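Local coordinates for protein HIRA (Homo sapiens, PDB 5YJE) that cooperates with ASF1A in replication-independent chromatin assembly and is needed for periodic repression of histone gene transcription during the cell cycle, at residues B[66-77]-B[89-97]; B[174-184]-B[195-203]. All coordinates share one frame; numbering follows the deposited sequence.

How the contacts relate
Both contacts lie in the C-terminal part of HIRA, where the chain runs through a series of four-stranded antiparallel sheets before its long helices. The two are in series along the chain: 66-77 with 89-97 closes before 174-184 with 195-203 opens. Their centres stand 38 Å apart and their nearest atoms about 19 Å, so neither touches the other. Contact 1 holds the corner where one sheet hands over to the next, its centre about 35 Å from the centre of the chain; contact 2, its centre about 15 Å from that point, fastens a connecting loop onto a later sheet. In the trimer, contact 1 meets the second subunit and contact 2 the third.

Contact 1: residues B[66-77]-B[89-97]; sequences NEVTVVGGVKLS and ETVLTSRIL
Asn66 meets Ile96 with its amide because chi1 of -79° keeps CG beside the backbone N and the next torsion turns the flat group along the facing backbone. OD1 takes the N-H of Ile96 at 2.8 Å, the donor standing 39° above the carbonyl plane, while ND2 gives to O of Ile96 at 3.0 Å, the partner tilted a little out of the amide plane. One side chain thus reads both polar backbone atoms of a single residue, and the two bonds fix its rotation; ND2 also reaches Gln47 O. With an alanine here, the N-H and carbonyl of Ile96 would probably lose these mates, and the corner between the two sheets could shift.

Arg95 bends at its second and third torsions, which lays its CD 3.3 Å from OE2 of Glu67. The carboxylate and guanidinium planes are 28° apart, but the oxygen sits well out of the guanidinium plane, so the long salt bridge is a matter of charge alone. Glu67 also draws in Lys75, making a three-residue charge network, and Arg95 has a further salt bridge to Glu111. Behind this, Ser77 and Leu92 form an antiparallel hydrogen-bonded pair, Ser77 N to Leu92 O and Leu92 N to Ser77 O, both 2.9 Å. The hydroxyl of Ser77 in turn accepts the N-H of Glu67 at 3.0 Å. Farther out, Val74 CG1 rests on Thr93 CG2 at 3.6 Å.

The pair belongs to the hairpin of strands 74-83 and 86-92, at the edge of one four-stranded sheet. From there the chain crosses to strand 96-101 of the next, where Ile96 packs on Val108 and Cys110 of strand 105-110; Leu76 meets Thr272 of the second subunit.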
ATOM      1  N   ASN B  66     -17.278   9.496  32.347  1.00 43.66           N
ATOM      2  CA  ASN B  66     -17.853   8.392  31.603  1.00 48.41           C
ATOM      3  C   ASN B  66     -19.246   8.069  32.123  1.00 52.15           C
ATOM      4  O   ASN B  66     -19.492   8.100  33.333  1.00 52.96           O
ATOM      5  CB  ASN B  66     -16.941   7.164  31.663  1.00 46.29           C
ATOM      6  CG  ASN B  66     -15.755   7.263  30.676  1.00 45.72           C
ATOM      7  OD1 ASN B  66     -15.917   7.650  29.527  1.00 41.80           O
ATOM      8  ND2 ASN B  66     -14.573   6.915  31.139  1.00 39.73           N
ATOM      9  N   GLU B  67     -20.155   7.777  31.195  1.00 50.37           N
ATOM     10  CA  GLU B  67     -21.527   7.396  31.512  1.00 50.25           C
ATOM     11  C   GLU B  67     -22.159   8.358  32.520  1.00 49.32           C
ATOM     12  O   GLU B  67     -22.576   7.975  33.610  1.00 55.55           O
ATOM     13  CB  GLU B  67     -21.576   5.948  31.994  1.00 51.14           C
ATOM     14  CG  GLU B  67     -21.328   4.970  30.863  1.00 52.58           C
ATOM     15  CD  GLU B  67     -21.259   3.534  31.328  1.00 65.27           C
ATOM     16  OE1 GLU B  67     -21.751   2.652  30.586  1.00 67.14           O
ATOM     17  OE2 GLU B  67     -20.716   3.291  32.436  1.00 68.10           O
ATOM     18  N   VAL B  68     -22.224   9.633  32.125  1.00 49.00           N
ATOM     19  CA  VAL B  68     -22.780  10.666  32.991  1.00 51.61           C
ATOM     20  C   VAL B  68     -24.270  10.933  32.763  1.00 60.37           C
ATOM     21  O   VAL B  68     -24.909  11.577  33.611  1.00 62.79           O
ATOM     22  CB  VAL B  68     -22.016  11.987  32.822  1.00 55.32           C
ATOM     23  CG1 VAL B  68     -20.556  11.791  33.180  1.00 49.61           C
ATOM     24  CG2 VAL B  68     -22.135  12.500  31.400  1.00 51.36           C
ATOM     25  N   THR B  69     -24.844  10.471  31.650  1.00 49.02           N
ATOM     26  CA  THR B  69     -26.277  10.624  31.442  1.00 55.35           C
ATOM     27  C   THR B  69     -26.738   9.626  30.392  1.00 57.66           C
ATOM     28  O   THR B  69     -25.932   9.017  29.678  1.00 53.32           O
ATOM     29  CB  THR B  69     -26.646  12.050  31.016  1.00 55.25           C
ATOM     30  OG1 THR B  69     -28.054  12.219  31.155  1.00 55.99           O
ATOM     31  CG2 THR B  69     -26.280  12.296  29.557  1.00 49.27           C
ATOM     32  N   VAL B  70     -28.054   9.488  30.295  1.00 54.16           N
ATOM     33  CA  VAL B  70     -28.688   8.633  29.300  1.00 57.89           C
ATOM     34  C   VAL B  70     -29.622   9.480  28.445  1.00 57.37           C
ATOM     35  O   VAL B  70     -30.351  10.334  28.964  1.00 66.85           O
ATOM     36  CB  VAL B  70     -29.464   7.474  29.960  1.00 54.95           C
ATOM     37  CG1 VAL B  70     -29.783   6.399  28.928  1.00 60.45           C
ATOM     38  CG2 VAL B  70     -28.681   6.911  31.097  1.00 52.60           C
ATOM     39  N   VAL B  71     -29.589   9.266  27.133  1.00 57.63           N
ATOM     40  CA  VAL B  71     -30.570   9.855  26.224  1.00 55.40           C
ATOM     41  C   VAL B  71     -31.032   8.758  25.282  1.00 57.41           C
ATOM     42  O   VAL B  71     -30.208   8.100  24.638  1.00 57.95           O
ATOM     43  CB  VAL B  71     -30.020  11.079  25.451  1.00 57.33           C
ATOM     44  CG1 VAL B  71     -29.382  12.083  26.417  1.00 57.01           C
ATOM     45  CG2 VAL B  71     -29.019  10.687  24.371  1.00 56.67           C
ATOM     46  N   GLY B  72     -32.338   8.521  25.248  1.00 58.63           N
ATOM     47  CA  GLY B  72     -32.886   7.466  24.402  1.00 56.41           C
ATOM     48  C   GLY B  72     -32.289   6.099  24.662  1.00 59.82           C
ATOM     49  O   GLY B  72     -32.005   5.352  23.715  1.00 62.51           O
ATOM     50  N   GLY B  73     -32.099   5.745  25.933  1.00 54.76           N
ATOM     51  CA  GLY B  73     -31.440   4.506  26.289  1.00 59.67           C
ATOM     52  C   GLY B  73     -29.944   4.487  26.061  1.00 61.84           C
ATOM     53  O   GLY B  73     -29.273   3.584  26.573  1.00 65.42           O
ATOM     54  N   VAL B  74     -29.397   5.461  25.340  1.00 57.90           N
ATOM     55  CA  VAL B  74     -27.975   5.512  25.011  1.00 57.78           C
ATOM     56  C   VAL B  74     -27.219   6.209  26.139  1.00 56.12           C
ATOM     57  O   VAL B  74     -27.443   7.395  26.416  1.00 55.77           O
ATOM     58  CB  VAL B  74     -27.750   6.231  23.672  1.00 57.88           C
ATOM     59  CG1 VAL B  74     -26.276   6.274  23.329  1.00 58.27           C
ATOM     60  CG2 VAL B  74     -28.574   5.567  22.560  1.00 56.99           C
ATOM     61  N   LYS B  75     -26.329   5.466  26.789  1.00 55.36           N
ATOM     62  CA  LYS B  75     -25.433   6.021  27.799  1.00 52.60           C
ATOM     63  C   LYS B  75     -24.340   6.860  27.144  1.00 51.05           C
ATOM     64  O   LYS B  75     -23.668   6.397  26.222  1.00 50.07           O
ATOM     65  CB  LYS B  75     -24.791   4.891  28.605  1.00 54.38           C
ATOM     66  CG  LYS B  75     -25.757   4.101  29.476  1.00 61.15           C
ATOM     67  CD  LYS B  75     -25.000   3.260  30.508  1.00 59.65           C
ATOM     68  CE  LYS B  75     -25.124   1.765  30.230  1.00 72.26           C
ATOM     69  NZ  LYS B  75     -24.293   1.318  29.061  1.00 66.23           N
ATOM     70  N   LEU B  76     -24.139   8.081  27.641  1.00 49.22           N
ATOM     71  CA  LEU B  76     -23.187   9.020  27.068  1.00 42.45           C
ATOM     72  C   LEU B  76     -22.016   9.251  28.012  1.00 50.24           C
ATOM     73  O   LEU B  76     -22.181   9.280  29.235  1.00 47.66           O
ATOM     74  CB  LEU B  76     -23.850  10.374  26.775  1.00 46.90           C
ATOM     75  CG  LEU B  76     -25.086  10.438  25.855  1.00 53.27           C
ATOM     76  CD1 LEU B  76     -25.577  11.887  25.780  1.00 51.91           C
ATOM     77  CD2 LEU B  76     -24.830   9.896  24.454  1.00 48.06           C
ATOM     78  N   SER B  77     -20.847   9.437  27.424  1.00 44.00           N
ATOM     79  CA  SER B  77     -19.662   9.877  28.118  1.00 44.80           C
ATOM     80  C   SER B  77     -19.260  11.221  27.543  1.00 41.97           C
ATOM     81  O   SER B  77     -19.447  11.479  26.358  1.00 43.45           O
ATOM     82  CB  SER B  77     -18.519   8.849  27.979  1.00 44.29           C
ATOM     83  OG  SER B  77     -18.925   7.563  28.423  1.00 43.74           O
ATOM     84  N   GLU B  89     -16.462  20.848  24.136  1.00 52.27           N
ATOM     85  CA  GLU B  89     -16.825  19.533  24.641  1.00 51.52           C
ATOM     86  C   GLU B  89     -17.697  18.803  23.628  1.00 49.49           C
ATOM     87  O   GLU B  89     -18.097  19.355  22.604  1.00 48.15           O
ATOM     88  CB  GLU B  89     -17.496  19.619  26.017  1.00 53.18           C
ATOM     89  CG  GLU B  89     -18.753  20.430  26.107  1.00 53.70           C
ATOM     90  CD  GLU B  89     -19.242  20.532  27.552  1.00 65.39           C
ATOM     91  OE1 GLU B  89     -18.506  21.111  28.379  1.00 69.86           O
ATOM     92  OE2 GLU B  89     -20.342  20.013  27.884  1.00 66.15           O
ATOM     93  N   THR B  90     -17.937  17.525  23.908  1.00 42.47           N
ATOM     94  CA  THR B  90     -18.659  16.642  23.007  1.00 43.73           C
ATOM     95  C   THR B  90     -19.012  15.406  23.815  1.00 44.50           C
ATOM     96  O   THR B  90     -18.527  15.225  24.940  1.00 44.15           O
ATOM     97  CB  THR B  90     -17.837  16.292  21.738  1.00 47.26           C
ATOM     98  OG1 THR B  90     -18.695  15.711  20.765  1.00 49.28           O
ATOM     99  CG2 THR B  90     -16.705  15.273  22.004  1.00 42.69           C
ATOM    100  N   VAL B  91     -19.860  14.557  23.229  1.00 40.18           N
ATOM    101  CA  VAL B  91     -20.255  13.302  23.855  1.00 41.58           C
ATOM    102  C   VAL B  91     -19.924  12.134  22.931  1.00 45.65           C
ATOM    103  O   VAL B  91     -19.875  12.261  21.703  1.00 44.41           O
ATOM    104  CB  VAL B  91     -21.752  13.275  24.226  1.00 38.27           C
ATOM    105  CG1 VAL B  91     -22.040  14.294  25.319  1.00 41.03           C
ATOM    106  CG2 VAL B  91     -22.593  13.549  23.018  1.00 35.53           C
ATOM    107  N   LEU B  92     -19.704  10.982  23.549  1.00 40.67           N
ATOM    108  CA  LEU B  92     -19.476   9.724  22.866  1.00 42.40           C
ATOM    109  C   LEU B  92     -20.435   8.710  23.468  1.00 44.44           C
ATOM    110  O   LEU B  92     -20.952   8.909  24.567  1.00 38.21           O
ATOM    111  CB  LEU B  92     -18.006   9.259  23.013  1.00 44.89           C
ATOM    112  CG  LEU B  92     -17.084  10.170  22.192  1.00 46.76           C
ATOM    113  CD1 LEU B  92     -16.507  11.295  23.010  1.00 37.64           C
ATOM    114  CD2 LEU B  92     -16.006   9.385  21.437  1.00 44.57           C
ATOM    115  N   THR B  93     -20.690   7.629  22.735  1.00 43.24           N
ATOM    116  CA  THR B  93     -21.654   6.625  23.171  1.00 39.35           C
ATOM    117  C   THR B  93     -21.002   5.416  23.825  1.00 43.21           C
ATOM    118  O   THR B  93     -21.686   4.413  24.040  1.00 47.07           O
ATOM    119  CB  THR B  93     -22.540   6.165  21.989  1.00 42.49           C
ATOM    120  OG1 THR B  93     -21.732   5.620  20.937  1.00 47.69           O
ATOM    121  CG2 THR B  93     -23.353   7.327  21.438  1.00 37.77           C
ATOM    122  N   SER B  94     -19.698   5.469  24.126  1.00 40.64           N
ATOM    123  CA  SER B  94     -19.050   4.417  24.902  1.00 44.80           C
ATOM    124  C   SER B  94     -18.008   5.039  25.820  1.00 44.70           C
ATOM    125  O   SER B  94     -17.595   6.189  25.639  1.00 45.26           O
ATOM    126  CB  SER B  94     -18.412   3.327  24.015  1.00 43.13           C
ATOM    127  OG  SER B  94     -17.581   3.892  23.036  1.00 48.37           O
ATOM    128  N   ARG B  95     -17.603   4.270  26.830  1.00 45.65           N
ATOM    129  CA  ARG B  95     -16.638   4.775  27.803  1.00 46.11           C
ATOM    130  C   ARG B  95     -15.293   5.079  27.147  1.00 42.13           C
ATOM    131  O   ARG B  95     -14.760   4.276  26.378  1.00 41.29           O
ATOM    132  CB  ARG B  95     -16.456   3.770  28.939  1.00 49.83           C
ATOM    133  CG  ARG B  95     -17.768   3.341  29.545  1.00 58.58           C
ATOM    134  CD  ARG B  95     -17.750   3.345  31.067  1.00 61.64           C
ATOM    135  NE  ARG B  95     -17.020   2.232  31.671  1.00 66.31           N
ATOM    136  CZ  ARG B  95     -17.398   0.960  31.597  1.00 64.90           C
ATOM    137  NH1 ARG B  95     -16.688   0.017  32.202  1.00 66.81           N
ATOM    138  NH2 ARG B  95     -18.475   0.626  30.898  1.00 68.22           N
ATOM    139  N   ILE B  96     -14.757   6.254  27.448  1.00 38.97           N
ATOM    140  CA  ILE B  96     -13.423   6.640  27.007  1.00 42.37           C
ATOM    141  C   ILE B  96     -12.382   6.043  27.954  1.00 42.93           C
ATOM    142  O   ILE B  96     -12.421   6.279  29.167  1.00 43.77           O
ATOM    143  CB  ILE B  96     -13.293   8.166  26.927  1.00 37.92           C
ATOM    144  CG1 ILE B  96     -14.316   8.708  25.921  1.00 40.99           C
ATOM    145  CG2 ILE B  96     -11.858   8.558  26.533  1.00 38.93           C
ATOM    146  CD1 ILE B  96     -14.642  10.183  26.081  1.00 41.15           C
ATOM    147  N   LEU B  97     -11.452   5.263  27.391  1.00 42.58           N
ATOM    148  CA  LEU B  97     -10.384   4.589  28.120  1.00 38.02           C
ATOM    149  C   LEU B  97      -9.117   5.428  28.178  1.00 39.37           C
ATOM    150  O   LEU B  97      -8.504   5.552  29.245  1.00 41.38           O
ATOM    151  CB  LEU B  97     -10.081   3.235  27.480  1.00 42.14           C
ATOM    152  CG  LEU B  97     -11.173   2.184  27.599  1.00 44.96           C
ATOM    153  CD1 LEU B  97     -10.838   0.883  26.808  1.00 34.03           C
ATOM    154  CD2 LEU B  97     -11.420   1.906  29.096  1.00 41.11           C
TER

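Contact 2: residues B[174-184]-B[195-203]; sequences ILAGSDMTVSQ and MNLSDGKAY
Asn196 and Gln184 bond to each other through both backbones: Asn196 N gives to Gln184 O at 2.9 Å, and Gln184 N returns to Asn196 O at 3.1 Å. Ser183 N also leans on Asn196 O, a weak bond bent to 122°, so that Ser183 and Gln184 together face Asn196 in a classic beta bulge. This starts the edge strand 184-187 of a four-stranded antiparallel sheet, consistent with a blade of the beta-propeller clan to which this family belongs. Midway round the loop, Ser198 OG gives a weak bond to Asp179 OD2 at 2.9 Å. That carboxylate is steadied from its own segment, its OD1 accepting the Thr181 hydroxyl on the syn side but well out of the carboxylate plane.

The apolar part is carried by Leu197, whose CD2 lies 3.7 Å from Val182 CG2 and 3.9 Å from Ile174 CG2. Ile174, on the short helix 172-175, is thereby pressed against the hairpin of strands 193-196 and 201-206; it also touches Trp212 of strand 211-217 and, across the interface, Leu130 of the third subunit. Ile174 and Tyr203 lie alongside one another, pointing opposite ways, with Ile174 CD1 3.6 Å from Tyr203 CB.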
ATOM      1  N   ILE B 174      10.541  -6.366  17.246  1.00 46.28           N
ATOM      2  CA  ILE B 174      11.331  -5.476  18.080  1.00 46.08           C
ATOM      3  C   ILE B 174      11.392  -5.973  19.516  1.00 50.72           C
ATOM      4  O   ILE B 174      12.402  -5.788  20.208  1.00 53.53           O
ATOM      5  CB  ILE B 174      10.713  -4.069  18.009  1.00 49.46           C
ATOM      6  CG1 ILE B 174      10.992  -3.441  16.657  1.00 48.07           C
ATOM      7  CG2 ILE B 174      11.175  -3.162  19.159  1.00 54.87           C
ATOM      8  CD1 ILE B 174      10.376  -2.094  16.595  1.00 55.15           C
ATOM      9  N   LEU B 175      10.321  -6.591  19.994  1.00 49.81           N
ATOM     10  CA  LEU B 175      10.217  -6.919  21.403  1.00 52.81           C
ATOM     11  C   LEU B 175      10.829  -8.273  21.730  1.00 52.40           C
ATOM     12  O   LEU B 175      11.299  -8.476  22.855  1.00 48.82           O
ATOM     13  CB  LEU B 175       8.745  -6.865  21.839  1.00 50.69           C
ATOM     14  CG  LEU B 175       8.180  -5.442  21.947  1.00 51.30           C
ATOM     15  CD1 LEU B 175       6.709  -5.465  22.380  1.00 51.83           C
ATOM     16  CD2 LEU B 175       9.036  -4.605  22.914  1.00 52.62           C
ATOM     17  N   ALA B 176      10.848  -9.198  20.777  1.00 52.65           N
ATOM     18  CA  ALA B 176      11.442 -10.505  21.029  1.00 57.25           C
ATOM     19  C   ALA B 176      12.931 -10.353  21.310  1.00 51.69           C
ATOM     20  O   ALA B 176      13.641  -9.663  20.577  1.00 56.86           O
ATOM     21  CB  ALA B 176      11.208 -11.438  19.838  1.00 53.36           C
ATOM     22  N   GLY B 177      13.391 -10.976  22.399  1.00 55.63           N
ATOM     23  CA  GLY B 177      14.752 -10.839  22.873  1.00 49.65           C
ATOM     24  C   GLY B 177      15.010  -9.633  23.750  1.00 55.38           C
ATOM     25  O   GLY B 177      16.072  -9.569  24.385  1.00 60.25           O
ATOM     26  N   SER B 178      14.083  -8.682  23.817  1.00 52.49           N
ATOM     27  CA  SER B 178      14.237  -7.495  24.652  1.00 48.02           C
ATOM     28  C   SER B 178      14.017  -7.867  26.113  1.00 48.65           C
ATOM     29  O   SER B 178      13.871  -9.035  26.472  1.00 51.17           O
ATOM     30  CB  SER B 178      13.261  -6.408  24.207  1.00 50.73           C
ATOM     31  OG  SER B 178      11.949  -6.693  24.680  1.00 55.27           O
ATOM     32  N   ASP B 179      13.961  -6.862  26.987  1.00 50.70           N
ATOM     33  CA  ASP B 179      13.603  -7.080  28.384  1.00 51.53           C
ATOM     34  C   ASP B 179      12.117  -6.788  28.660  1.00 52.19           C
ATOM     35  O   ASP B 179      11.742  -6.398  29.781  1.00 51.13           O
ATOM     36  CB  ASP B 179      14.517  -6.244  29.277  1.00 49.64           C
ATOM     37  CG  ASP B 179      14.254  -4.764  29.141  1.00 56.47           C
ATOM     38  OD1 ASP B 179      13.618  -4.376  28.130  1.00 55.13           O
ATOM     39  OD2 ASP B 179      14.683  -3.995  30.035  1.00 60.79           O
ATOM     40  N   MET B 180      11.261  -6.998  27.658  1.00 47.80           N
ATOM     41  CA  MET B 180       9.816  -6.767  27.687  1.00 55.08           C
ATOM     42  C   MET B 180       9.426  -5.295  27.795  1.00 51.44           C
ATOM     43  O   MET B 180       8.282  -5.014  28.136  1.00 55.36           O
ATOM     44  CB  MET B 180       9.082  -7.483  28.841  1.00 61.26           C
ATOM     45  CG  MET B 180       9.664  -8.768  29.440  1.00 60.13           C
ATOM     46  SD  MET B 180       9.381  -8.855  31.256  1.00 81.28           S
ATOM     47  CE  MET B 180       7.600  -8.605  31.458  1.00 57.38           C
ATOM     48  N   THR B 181      10.335  -4.345  27.584  1.00 51.96           N
ATOM     49  CA  THR B 181       9.977  -2.941  27.734  1.00 46.56           C
ATOM     50  C   THR B 181      10.474  -2.148  26.545  1.00 46.00           C
ATOM     51  O   THR B 181      11.239  -2.638  25.713  1.00 47.64           O
ATOM     52  CB  THR B 181      10.526  -2.288  29.023  1.00 51.98           C
ATOM     53  OG1 THR B 181      11.940  -2.132  28.925  1.00 55.21           O
ATOM     54  CG2 THR B 181      10.166  -3.080  30.273  1.00 48.70           C
ATOM     55  N   VAL B 182       9.978  -0.915  26.466  1.00 51.29           N
ATOM     56  CA  VAL B 182      10.424   0.087  25.512  1.00 50.69           C
ATOM     57  C   VAL B 182      10.579   1.375  26.295  1.00 51.65           C
ATOM     58  O   VAL B 182       9.584   1.916  26.787  1.00 54.50           O
ATOM     59  CB  VAL B 182       9.441   0.292  24.350  1.00 50.34           C
ATOM     60  CG1 VAL B 182       9.898   1.476  23.480  1.00 43.31           C
ATOM     61  CG2 VAL B 182       9.304  -0.979  23.518  1.00 50.37           C
ATOM     62  N   SER B 183      11.816   1.875  26.382  1.00 50.48           N
ATOM     63  CA  SER B 183      12.133   2.983  27.279  1.00 51.20           C
ATOM     64  C   SER B 183      11.478   4.263  26.802  1.00 52.26           C
ATOM     65  O   SER B 183      10.917   5.018  27.605  1.00 55.06           O
ATOM     66  CB  SER B 183      13.654   3.191  27.367  1.00 48.48           C
ATOM     67  OG  SER B 183      14.351   1.953  27.352  1.00 53.64           O
ATOM     68  N   GLN B 184      11.568   4.546  25.502  1.00 53.01           N
ATOM     69  CA  GLN B 184      10.930   5.746  24.972  1.00 53.15           C
ATOM     70  C   GLN B 184      10.261   5.439  23.641  1.00 48.52           C
ATOM     71  O   GLN B 184      10.700   4.560  22.889  1.00 44.02           O
ATOM     72  CB  GLN B 184      11.918   6.914  24.790  1.00 54.17           C
ATOM     73  CG  GLN B 184      12.347   7.590  26.098  1.00 65.63           C
ATOM     74  CD  GLN B 184      13.667   7.048  26.646  1.00 67.97           C
ATOM     75  OE1 GLN B 184      14.565   6.674  25.886  1.00 70.37           O
ATOM     76  NE2 GLN B 184      13.790   7.017  27.970  1.00 74.89           N
ATOM     77  N   MET B 195      11.029   3.503  18.456  1.00 45.91           N
ATOM     78  CA  MET B 195      11.070   2.725  19.686  1.00 42.52           C
ATOM     79  C   MET B 195      12.519   2.702  20.162  1.00 47.92           C
ATOM     80  O   MET B 195      13.389   2.114  19.504  1.00 45.79           O
ATOM     81  CB  MET B 195      10.547   1.313  19.435  1.00 41.03           C
ATOM     82  CG  MET B 195       9.239   1.283  18.672  1.00 50.10           C
ATOM     83  SD  MET B 195       7.789   1.356  19.750  1.00 56.79           S
ATOM     84  CE  MET B 195       6.998   2.835  19.157  1.00 53.40           C
ATOM     85  N   ASN B 196      12.779   3.368  21.282  1.00 46.06           N
ATOM     86  CA  ASN B 196      14.086   3.370  21.921  1.00 45.78           C
ATOM     87  C   ASN B 196      14.056   2.330  23.042  1.00 46.60           C
ATOM     88  O   ASN B 196      13.371   2.525  24.060  1.00 48.90           O
ATOM     89  CB  ASN B 196      14.430   4.754  22.468  1.00 50.68           C
ATOM     90  CG  ASN B 196      15.907   5.047  22.401  1.00 59.10           C
ATOM     91  OD1 ASN B 196      16.389   5.589  21.448  1.00 65.25           O
ATOM     92  ND2 ASN B 196      16.646   4.604  23.389  1.00 67.53           N
ATOM     93  N   LEU B 197      14.788   1.230  22.842  1.00 44.34           N
ATOM     94  CA  LEU B 197      14.866   0.106  23.762  1.00 46.81           C
ATOM     95  C   LEU B 197      15.959   0.324  24.816  1.00 52.87           C
ATOM     96  O   LEU B 197      16.926   1.080  24.624  1.00 49.34           O
ATOM     97  CB  LEU B 197      15.147  -1.195  23.011  1.00 48.05           C
ATOM     98  CG  LEU B 197      14.209  -1.612  21.868  1.00 52.56           C
ATOM     99  CD1 LEU B 197      14.559  -3.010  21.367  1.00 49.25           C
ATOM    100  CD2 LEU B 197      12.766  -1.562  22.298  1.00 47.80           C
ATOM    101  N   SER B 198      15.802  -0.382  25.939  1.00 53.13           N
ATOM    102  CA  SER B 198      16.730  -0.218  27.052  1.00 53.76           C
ATOM    103  C   SER B 198      18.126  -0.749  26.729  1.00 55.18           C
ATOM    104  O   SER B 198      19.096  -0.299  27.341  1.00 53.34           O
ATOM    105  CB  SER B 198      16.188  -0.903  28.308  1.00 47.79           C
ATOM    106  OG  SER B 198      16.199  -2.311  28.159  1.00 52.67           O
ATOM    107  N   ASP B 199      18.256  -1.670  25.780  1.00 51.73           N
ATOM    108  CA  ASP B 199      19.576  -2.159  25.397  1.00 55.99           C
ATOM    109  C   ASP B 199      20.351  -1.171  24.515  1.00 54.09           C
ATOM    110  O   ASP B 199      21.429  -1.511  24.021  1.00 55.91           O
ATOM    111  CB  ASP B 199      19.443  -3.520  24.701  1.00 51.20           C
ATOM    112  CG  ASP B 199      18.893  -3.417  23.285  1.00 57.42           C
ATOM    113  OD1 ASP B 199      18.336  -2.359  22.913  1.00 58.04           O
ATOM    114  OD2 ASP B 199      18.979  -4.421  22.544  1.00 62.93           O
ATOM    115  N   GLY B 200      19.848   0.046  24.315  1.00 53.06           N
ATOM    116  CA  GLY B 200      20.515   1.004  23.457  1.00 50.13           C
ATOM    117  C   GLY B 200      20.061   0.996  22.009  1.00 48.03           C
ATOM    118  O   GLY B 200      20.406   1.920  21.261  1.00 49.11           O
ATOM    119  N   LYS B 201      19.308  -0.010  21.586  1.00 41.91           N
ATOM    120  CA  LYS B 201      18.859  -0.069  20.203  1.00 53.10           C
ATOM    121  C   LYS B 201      17.578   0.729  20.015  1.00 48.40           C
ATOM    122  O   LYS B 201      16.681   0.721  20.865  1.00 50.90           O
ATOM    123  CB  LYS B 201      18.654  -1.514  19.747  1.00 51.04           C
ATOM    124  CG  LYS B 201      19.960  -2.282  19.599  1.00 53.63           C
ATOM    125  CD  LYS B 201      19.732  -3.724  19.181  1.00 54.41           C
ATOM    126  CE  LYS B 201      21.023  -4.345  18.655  1.00 60.05           C
ATOM    127  NZ  LYS B 201      21.177  -5.774  19.071  1.00 73.57           N
ATOM    128  N   ALA B 202      17.524   1.455  18.910  1.00 45.68           N
ATOM    129  CA  ALA B 202      16.348   2.194  18.493  1.00 44.72           C
ATOM    130  C   ALA B 202      15.928   1.740  17.098  1.00 47.02           C
ATOM    131  O   ALA B 202      16.759   1.652  16.177  1.00 45.12           O
ATOM    132  CB  ALA B 202      16.622   3.688  18.513  1.00 42.23           C
ATOM    133  N   TYR B 203      14.647   1.434  16.952  1.00 44.26           N
ATOM    134  CA  TYR B 203      14.072   1.028  15.680  1.00 41.35           C
ATOM    135  C   TYR B 203      13.004   2.037  15.307  1.00 46.97           C
ATOM    136  O   TYR B 203      12.174   2.407  16.141  1.00 42.84           O
ATOM    137  CB  TYR B 203      13.446  -0.362  15.751  1.00 40.11           C
ATOM    138  CG  TYR B 203      14.394  -1.472  16.108  1.00 48.50           C
ATOM    139  CD1 TYR B 203      14.663  -1.804  17.444  1.00 47.04           C
ATOM    140  CD2 TYR B 203      15.030  -2.195  15.107  1.00 40.97           C
ATOM    141  CE1 TYR B 203      15.533  -2.841  17.745  1.00 46.93           C
ATOM    142  CE2 TYR B 203      15.886  -3.207  15.391  1.00 43.21           C
ATOM    143  CZ  TYR B 203      16.146  -3.533  16.698  1.00 50.43           C
ATOM    144  OH  TYR B 203      17.027  -4.563  16.926  1.00 58.03           O
TER